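Local coordinates for BH1408 protein (Bacillus halodurans, PDB 4E0A), which probably acts as an N-acetyltransferase of the GNAT family, moving an acetyl group onto an amine, at residues A[23-26]-A[32-35]; A[70-75]-A[114-119]; A[75-80]-A[84-89]. The protein carries 1 engineered substitution. All coordinates share one frame; numbering follows the deposited sequence. Where two conformers were deposited one is given.

Contact 1. Residues A[23-26]-A[32-35]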
loop_
_atom_site.group_PDB
_atom_site.type_symbol
_atom_site.label_atom_id
_atom_site.label_comp_id
_atom_site.label_asym_id
_atom_site.label_seq_id
_atom_site.Cartn_x
_atom_site.Cartn_y
_atom_site.Cartn_z
ATOM N N GLU A 23 -0.677 16.443 -11.690
ATOM C CA GLU A 23 0.288 17.526 -11.564
ATOM C C GLU A 23 0.576 17.917 -10.101
ATOM O O GLU A 23 1.706 18.268 -9.766
ATOM C CB GLU A 23 -0.128 18.737 -12.402
ATOM C CG GLU A 23 0.314 18.633 -13.856
ATOM C CD GLU A 23 1.844 18.664 -13.999
ATOM O OE1 GLU A 23 2.471 19.651 -13.546
ATOM O OE2 GLU A 23 2.419 17.698 -14.553
ATOM N N ALA A 24 -0.436 17.852 -9.239
ATOM C CA ALA A 24 -0.225 18.125 -7.816
ATOM C C ALA A 24 0.785 17.139 -7.261
ATOM O O ALA A 24 1.676 17.503 -6.498
ATOM C CB ALA A 24 -1.534 18.030 -7.046
ATOM N N HIS A 25 0.655 15.887 -7.677
ATOM C CA HIS A 25 1.519 14.824 -7.193
ATOM C C HIS A 25 2.928 14.979 -7.775
ATOM O O HIS A 25 3.921 14.755 -7.080
ATOM C CB HIS A 25 0.900 13.443 -7.500
ATOM C CG HIS A 25 -0.223 13.067 -6.571
ATOM N ND1 HIS A 25 -1.478 13.635 -6.646
ATOM C CD2 HIS A 25 -0.269 12.194 -5.532
ATOM C CE1 HIS A 25 -2.252 13.121 -5.703
ATOM N NE2 HIS A 25 -1.539 12.255 -5.003
ATOM N N VAL A 26 3.017 15.384 -9.037
ATOM C CA VAL A 26 4.322 15.662 -9.645
ATOM C C VAL A 26 5.033 16.789 -8.889
ATOM O O VAL A 26 6.229 16.719 -8.622
ATOM C CB VAL A 26 4.198 16.015 -11.138
ATOM C CG1 VAL A 26 5.511 16.594 -11.681
ATOM C CG2 VAL A 26 3.777 14.780 -11.923
ATOM N N ILE A 32 8.621 10.264 -7.562
ATOM C CA ILE A 32 7.746 9.140 -7.831
ATOM C C ILE A 32 6.951 9.404 -9.107
ATOM O O ILE A 32 6.833 8.530 -9.970
ATOM C CB ILE A 32 6.787 8.878 -6.622
ATOM C CG1 ILE A 32 7.603 8.452 -5.384
ATOM C CG2 ILE A 32 5.730 7.819 -6.955
ATOM C CD1 ILE A 32 6.761 8.016 -4.199
ATOM N N PHE A 33 6.414 10.619 -9.220
ATOM C CA PHE A 33 5.476 10.953 -10.293
ATOM C C PHE A 33 6.155 11.739 -11.405
ATOM O O PHE A 33 7.049 12.542 -11.164
ATOM C CB PHE A 33 4.269 11.723 -9.727
ATOM C CG PHE A 33 3.464 10.924 -8.741
ATOM C CD1 PHE A 33 3.709 11.022 -7.374
ATOM C CD2 PHE A 33 2.484 10.055 -9.180
ATOM C CE1 PHE A 33 2.985 10.270 -6.477
ATOM C CE2 PHE A 33 1.745 9.299 -8.281
ATOM C CZ PHE A 33 2.003 9.408 -6.927
ATOM N N ARG A 34 5.715 11.499 -12.630
ATOM C CA ARG A 34 6.344 12.092 -13.796
ATOM C C ARG A 34 5.308 12.888 -14.594
ATOM O O ARG A 34 4.176 12.434 -14.779
ATOM C CB ARG A 34 6.939 10.971 -14.660
ATOM C CG ARG A 34 7.768 11.433 -15.842
ATOM C CD ARG A 34 8.238 10.216 -16.637
ATOM N NE ARG A 34 9.054 10.583 -17.789
ATOM C CZ ARG A 34 8.563 10.872 -18.992
ATOM N NH1 ARG A 34 7.246 10.851 -19.206
ATOM N NH2 ARG A 34 9.389 11.193 -19.981
ATOM N N SER A 35 5.697 14.068 -15.069
ATOM C CA SER A 35 4.831 14.846 -15.953
ATOM C C SER A 35 4.680 14.146 -17.287
ATOM O O SER A 35 5.651 13.608 -17.822
ATOM C CB SER A 35 5.414 16.240 -16.203
ATOM O OG SER A 35 5.241 17.075 -15.074
#

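Contact 2. Residues A[70-75]-A[114-119]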
loop_
_atom_site.group_PDB
_atom_site.type_symbol
_atom_site.label_atom_id
_atom_site.label_comp_id
_atom_site.label_asym_id
_atom_site.label_seq_id
_atom_site.Cartn_x
_atom_site.Cartn_y
_atom_site.Cartn_z
ATOM N N SER A 70 -14.967 9.354 -10.517
ATOM C CA SER A 70 -14.294 8.365 -9.696
ATOM C C SER A 70 -14.177 7.063 -10.469
ATOM O O SER A 70 -15.037 6.743 -11.307
ATOM C CB SER A 70 -15.059 8.136 -8.386
ATOM O OG SER A 70 -14.344 7.235 -7.550
ATOM N N VAL A 71 -13.089 6.333 -10.220
ATOM C CA VAL A 71 -12.935 4.996 -10.761
ATOM C C VAL A 71 -12.819 4.030 -9.593
ATOM O O VAL A 71 -12.016 4.248 -8.693
ATOM C CB VAL A 71 -11.657 4.869 -11.603
ATOM C CG1 VAL A 71 -11.521 3.435 -12.129
ATOM C CG2 VAL A 71 -11.675 5.874 -12.751
ATOM N N ILE A 72 -13.625 2.971 -9.602
ATOM C CA ILE A 72 -13.627 2.019 -8.498
ATOM C C ILE A 72 -13.534 0.614 -9.071
ATOM O O ILE A 72 -13.848 0.395 -10.240
ATOM C CB ILE A 72 -14.888 2.157 -7.601
ATOM C CG1 ILE A 72 -16.137 1.689 -8.346
ATOM C CG2 ILE A 72 -15.066 3.601 -7.106
ATOM C CD1 ILE A 72 -17.421 1.992 -7.608
ATOM N N HIS A 73 -13.077 -0.324 -8.246
ATOM C CA HIS A 73 -12.856 -1.692 -8.670
ATOM C C HIS A 73 -13.365 -2.634 -7.604
ATOM O O HIS A 73 -13.168 -2.395 -6.412
ATOM C CB HIS A 73 -11.363 -1.945 -8.864
ATOM C CG HIS A 73 -10.694 -0.966 -9.780
ATOM N ND1 HIS A 73 -10.440 -1.243 -11.106
ATOM C CD2 HIS A 73 -10.224 0.287 -9.560
ATOM C CE1 HIS A 73 -9.834 -0.208 -11.661
ATOM N NE2 HIS A 73 -9.694 0.734 -10.745
ATOM N N LEU A 74 -14.020 -3.709 -8.029
ATOM C CA LEU A 74 -14.437 -4.752 -7.100
ATOM C C LEU A 74 -13.270 -5.731 -6.956
ATOM O O LEU A 74 -12.850 -6.357 -7.933
ATOM C CB LEU A 74 -15.672 -5.480 -7.645
ATOM C CG LEU A 74 -16.496 -6.249 -6.622
ATOM C CD1 LEU A 74 -16.999 -5.290 -5.544
ATOM C CD2 LEU A 74 -17.658 -6.960 -7.311
ATOM N N VAL A 75 -12.737 -5.853 -5.741
ATOM C CA VAL A 75 -11.532 -6.645 -5.502
ATOM C C VAL A 75 -11.859 -7.796 -4.559
ATOM O O VAL A 75 -12.486 -7.591 -3.527
ATOM C CB VAL A 75 -10.393 -5.775 -4.893
ATOM C CG1 VAL A 75 -9.174 -6.624 -4.554
ATOM C CG2 VAL A 75 -10.026 -4.621 -5.844
ATOM N N ILE A 114 -20.400 4.191 -1.751
ATOM C CA ILE A 114 -20.927 3.411 -0.632
ATOM C C ILE A 114 -22.097 2.536 -1.080
ATOM O O ILE A 114 -22.135 1.341 -0.785
ATOM C CB ILE A 114 -21.370 4.300 0.541
ATOM C CG1 ILE A 114 -20.163 4.984 1.183
ATOM C CG2 ILE A 114 -22.128 3.465 1.592
ATOM C CD1 ILE A 114 -20.525 6.101 2.164
ATOM N N SER A 115 -23.035 3.128 -1.819
ATOM C CA SER A 115 -24.196 2.388 -2.305
ATOM C C SER A 115 -23.767 1.206 -3.155
ATOM O O SER A 115 -24.363 0.130 -3.081
ATOM C CB SER A 115 -25.131 3.293 -3.106
ATOM O OG SER A 115 -25.804 4.195 -2.252
ATOM N N TYR A 116 -22.731 1.410 -3.956
ATOM C CA TYR A 116 -22.167 0.348 -4.768
ATOM C C TYR A 116 -21.600 -0.754 -3.874
ATOM O O TYR A 116 -21.865 -1.937 -4.094
ATOM C CB TYR A 116 -21.063 0.909 -5.677
ATOM C CG TYR A 116 -20.410 -0.128 -6.558
ATOM C CD1 TYR A 116 -19.234 -0.762 -6.171
ATOM C CD2 TYR A 116 -20.968 -0.478 -7.784
ATOM C CE1 TYR A 116 -18.631 -1.714 -6.975
ATOM C CE2 TYR A 116 -20.375 -1.433 -8.595
ATOM C CZ TYR A 116 -19.206 -2.048 -8.185
ATOM O OH TYR A 116 -18.614 -2.998 -8.986
ATOM N N GLY A 117 -20.798 -0.366 -2.886
ATOM C CA GLY A 117 -20.206 -1.328 -1.967
ATOM C C GLY A 117 -21.281 -2.140 -1.262
ATOM O O GLY A 117 -21.197 -3.365 -1.194
ATOM N N LYS A 118 -22.306 -1.467 -0.745
ATOM C CA LYS A 118 -23.422 -2.177 -0.117
ATOM C C LYS A 118 -24.144 -3.132 -1.074
ATOM O O LYS A 118 -24.446 -4.272 -0.714
ATOM C CB LYS A 118 -24.414 -1.202 0.534
ATOM C CG LYS A 118 -23.810 -0.416 1.689
ATOM C CD LYS A 118 -24.786 0.580 2.292
ATOM C CE LYS A 118 -24.194 1.217 3.550
ATOM N NZ LYS A 118 -24.869 2.500 3.894
ATOM N N ALA A 119 -24.409 -2.672 -2.292
ATOM C CA ALA A 119 -25.112 -3.496 -3.271
ATOM C C ALA A 119 -24.326 -4.769 -3.581
ATOM O O ALA A 119 -24.904 -5.806 -3.910
ATOM C CB ALA A 119 -25.393 -2.698 -4.551
#

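Contact 3. Residues A[75-80]-A[84-89]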
loop_
_atom_site.group_PDB
_atom_site.type_symbol
_atom_site.label_atom_id
_atom_site.label_comp_id
_atom_site.label_asym_id
_atom_site.label_seq_id
_atom_site.Cartn_x
_atom_site.Cartn_y
_atom_site.Cartn_z
ATOM N N VAL A 75 -12.737 -5.853 -5.741
ATOM C CA VAL A 75 -11.532 -6.645 -5.502
ATOM C C VAL A 75 -11.859 -7.796 -4.559
ATOM O O VAL A 75 -12.486 -7.591 -3.527
ATOM C CB VAL A 75 -10.393 -5.775 -4.893
ATOM C CG1 VAL A 75 -9.174 -6.624 -4.554
ATOM C CG2 VAL A 75 -10.026 -4.621 -5.844
ATOM N N GLN A 76 -11.459 -9.012 -4.924
ATOM C CA GLN A 76 -11.727 -10.171 -4.071
ATOM C C GLN A 76 -10.439 -10.936 -3.861
ATOM O O GLN A 76 -9.755 -11.278 -4.825
ATOM C CB GLN A 76 -12.797 -11.082 -4.680
ATOM C CG GLN A 76 -13.142 -12.292 -3.809
ATOM C CD GLN A 76 -14.539 -12.214 -3.213
ATOM O OE1 GLN A 76 -14.729 -12.435 -2.018
ATOM N NE2 GLN A 76 -15.524 -11.907 -4.049
ATOM N N THR A 77 -10.081 -11.172 -2.607
ATOM C CA THR A 77 -8.856 -11.921 -2.324
ATOM C C THR A 77 -9.244 -13.278 -1.757
ATOM O O THR A 77 -10.231 -13.385 -1.027
ATOM C CB THR A 77 -7.923 -11.174 -1.341
ATOM O OG1 THR A 77 -8.646 -10.847 -0.151
ATOM C CG2 THR A 77 -7.404 -9.905 -1.967
ATOM N N PRO A 78 -8.478 -14.324 -2.099
ATOM C CA PRO A 78 -8.923 -15.676 -1.766
ATOM C C PRO A 78 -8.639 -16.008 -0.309
ATOM O O PRO A 78 -7.802 -15.380 0.325
ATOM C CB PRO A 78 -8.039 -16.554 -2.662
ATOM C CG PRO A 78 -6.738 -15.787 -2.716
ATOM C CD PRO A 78 -7.153 -14.320 -2.752
ATOM N N LEU A 79 -9.330 -17.010 0.201
ATOM C CA LEU A 79 -9.021 -17.546 1.512
ATOM C C LEU A 79 -7.597 -18.099 1.477
ATOM O O LEU A 79 -7.226 -18.824 0.547
ATOM C CB LEU A 79 -10.024 -18.639 1.881
ATOM C CG LEU A 79 -9.807 -19.313 3.236
ATOM C CD1 LEU A 79 -9.910 -18.309 4.388
ATOM C CD2 LEU A 79 -10.781 -20.464 3.414
ATOM N N LEU A 80 -6.792 -17.705 2.460
ATOM C CA LEU A 80 -5.458 -18.257 2.642
ATOM C C LEU A 80 -5.369 -18.768 4.079
ATOM O O LEU A 80 -6.191 -18.394 4.916
ATOM C CB LEU A 80 -4.393 -17.199 2.379
ATOM C CG LEU A 80 -4.305 -16.641 0.960
ATOM C CD1 LEU A 80 -3.150 -15.645 0.857
ATOM C CD2 LEU A 80 -4.138 -17.771 -0.050
ATOM N N GLN A 84 -7.756 -13.719 5.961
ATOM C CA GLN A 84 -9.180 -13.891 5.701
ATOM C C GLN A 84 -9.451 -13.590 4.237
ATOM O O GLN A 84 -8.759 -12.761 3.634
ATOM C CB GLN A 84 -10.031 -12.973 6.584
ATOM C CG GLN A 84 -9.746 -13.071 8.081
ATOM C CD GLN A 84 -10.267 -14.354 8.725
ATOM O OE1 GLN A 84 -10.716 -15.274 8.046
ATOM N NE2 GLN A 84 -10.203 -14.411 10.052
ATOM N N GLN A 85 -10.420 -14.302 3.669
ATOM C CA GLN A 85 -10.955 -13.977 2.356
ATOM C C GLN A 85 -11.561 -12.575 2.430
ATOM O O GLN A 85 -12.258 -12.235 3.394
ATOM C CB GLN A 85 -12.031 -14.991 1.983
ATOM C CG GLN A 85 -12.742 -14.709 0.663
ATOM C CD GLN A 85 -13.690 -15.825 0.275
ATOM O OE1 GLN A 85 -13.509 -16.973 0.681
ATOM N NE2 GLN A 85 -14.710 -15.496 -0.512
ATOM N N ARG A 86 -11.325 -11.758 1.417
ATOM C CA ARG A 86 -11.757 -10.377 1.514
ATOM C C ARG A 86 -12.362 -9.831 0.224
ATOM O O ARG A 86 -11.819 -10.018 -0.864
ATOM C CB ARG A 86 -10.577 -9.518 1.955
ATOM C CG ARG A 86 -10.962 -8.231 2.591
ATOM C CD ARG A 86 -9.854 -7.754 3.490
ATOM N NE ARG A 86 -9.953 -6.317 3.702
ATOM C CZ ARG A 86 -10.772 -5.765 4.580
ATOM N NH1 ARG A 86 -11.546 -6.540 5.328
ATOM N NH2 ARG A 86 -10.811 -4.445 4.709
ATOM N N LYS A 87 -13.479 -9.134 0.370
ATOM C CA LYS A 87 -14.137 -8.475 -0.755
ATOM C C LYS A 87 -14.219 -6.980 -0.456
ATOM O O LYS A 87 -14.766 -6.566 0.570
ATOM C CB LYS A 87 -15.536 -9.074 -0.963
ATOM C CG LYS A 87 -16.235 -8.620 -2.243
ATOM C CD LYS A 87 -17.599 -9.299 -2.412
ATOM C CE LYS A 87 -18.191 -8.970 -3.784
ATOM N NZ LYS A 87 -19.533 -9.590 -3.975
ATOM N N THR A 88 -13.650 -6.161 -1.331
ATOM C CA THR A 88 -13.688 -4.721 -1.109
ATOM C C THR A 88 -14.031 -3.954 -2.372
ATOM O O THR A 88 -13.989 -4.494 -3.488
ATOM C CB THR A 88 -12.318 -4.168 -0.614
ATOM O OG1 THR A 88 -11.278 -4.560 -1.518
ATOM C CG2 THR A 88 -11.992 -4.664 0.800
ATOM N N VAL A 89 -14.357 -2.684 -2.186
ATOM C CA VAL A 89 -14.344 -1.737 -3.295
ATOM C C VAL A 89 -13.072 -0.924 -3.159
ATOM O O VAL A 89 -12.818 -0.344 -2.101
ATOM C CB VAL A 89 -15.545 -0.783 -3.249
ATOM C CG1 VAL A 89 -15.363 0.336 -4.271
ATOM C CG2 VAL A 89 -16.830 -1.535 -3.506
HETATM O O HOH W 1 -10.271 -7.281 -1.130
HETATM O O HOH W 2 -11.423 -18.178 -1.186
#

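Contact 1. Residues A[23-26]-A[32-35]
F33 lays the face of its ring against H25, and two kinds of aromatic evidence agree on this. H25 CB stands 3.8 Å from the centroid of the F33 ring and only 13° off the ring normal, a CH-pi contact over the ring centre. Beyond CB, the imidazole turns its edge to the same phenyl ring, centroids 5.1 Å apart and planes at 68°, a T-shaped pair. With H25 CG beside its own backbone N, the imidazole runs alongside the phenyl ring; H25 ND1 is held by V21 O. I32 CG2 lies over the opposite face of F33, toward its rim.

V26 packs through both methyls: CG2 meets F33 CB at 3.8 Å and R34 C at 3.6 Å, and CG1 makes a van der Waals touch with S35 OG. The setting is the last turns of helix 11-28, against which the chain of this GNAT-family protein folds back after a short connection; the loop also meets the other chain, M83 of the second subunit packing on F33.

The polar part is one bond, S35 OG donating to E23 OE2 at 2.9 Å on the syn lone pair of the carboxylate. E23 bends at chi2 (-66°) to bring the carboxylate round to the serine. Replacing E23 by the smaller alanine would probably leave the S35 hydroxyl without its carboxylate acceptor, though H22 NE2 would still bond to R34 O.

Contact 2. Residues A[70-75]-A[114-119]
Within 114-119, Y116 makes the contact with strand 65-77, meeting I72 and L74 there; one turn earlier on the helix, I113 also packs on I72. The evidence for a face contact comes first at the inner end of the ring. I72 CD1 sits 3.6 Å from Y116 CD1, and 3.9 Å from the centroid of the Y116 ring, 23° off its normal: a CH-pi contact over one face, displaced toward the rim. The two side chains slide past each other in opposite directions, one from the strand, the other from the helix. With CG anti to the backbone N (chi1 180°), Y116 extends its ring off the helix toward the sheet, while I72 carries CG1 between its backbone N and carbonyl carbon (chi1 69°), and its extended chi2 then carries CD1 out to the ring.

Farther out along the tyrosine, L74 CD1 comes to 4.2 Å from Y116 CE1. At the end of the ring, L74 CB lies 4.1 Å from Y116 OH, a van der Waals approach. V89 and T55 also touch Y116, so strands on either side of 65-77 contribute to the seat of the ring.

G117 follows with no side chain, and its CA is 8.4 Å from that of L74, nearer than the 9.5 Å between the CA atoms of Y116 and I72. H120, just beyond the helix, meets the Y116 ring and also touches L74. A helix laid over a mixed sheet through apolar and aromatic side chains, here 105-119 over 65-77, is the alpha/beta layering of the GNAT fold.

Contact 3. Residues A[75-80]-A[84-89]
Q76 and K87 face each other as a non-hydrogen-bonded antiparallel pair, and the path of the Q76 side chain records the packing. Its CB lies 4.1 Å from R86 O; CG, anti to the backbone N (chi1 -178°), stays near the same carbonyl. The chain then bends at chi2, and CD comes over K87 CB. OE1 approaches K87 CB and takes a weak hydrogen bond, 3.4 Å, from Q85 NE2, the two amide planes 74° apart. NE2 runs along the lysine methylenes, 3.7 Å from K87 CD.

The backbone gives the register of this beta hairpin. V75 with T88 and T77 with R86 are the hydrogen-bonded pairs: V75 N to T88 O is 2.9 Å and nearly straight at 179°, and T77 N to R86 O is 2.7 Å. Waters bridge too, one between V75 O and T88 OG1, another accepting from L79 N and donating to Q85 OE1.

The strong direct bonds between the two segments are thus main-chain ones, the glutamine link being weak, while the charged ends are satisfied outside the hairpin: R86 by a salt bridge to E126 on the next strand, K87 NZ by H120 O.

In the fold
Contacts 2 and 3 are neighbours, with centres about 14 Å apart. They share V75 and strand 65-77, and V89 of contact 3 packs its CG2 on Y116 of contact 2, so the hairpin of strands 65-77 and 86-96 runs directly into the layer under helix 105-119. Along the chain, contact 3 is nested inside the loop that contact 2 closes. Contact 1 closes before either opens and stands apart, its centre about 26 Å from that of contact 2 and about 31 Å from that of contact 3. All three reach the second subunit: Q84 of one hairpin bonds to G30 of the partner chain, beside the loop of contact 1, which ties hairpin and helix-end loop into the dimer.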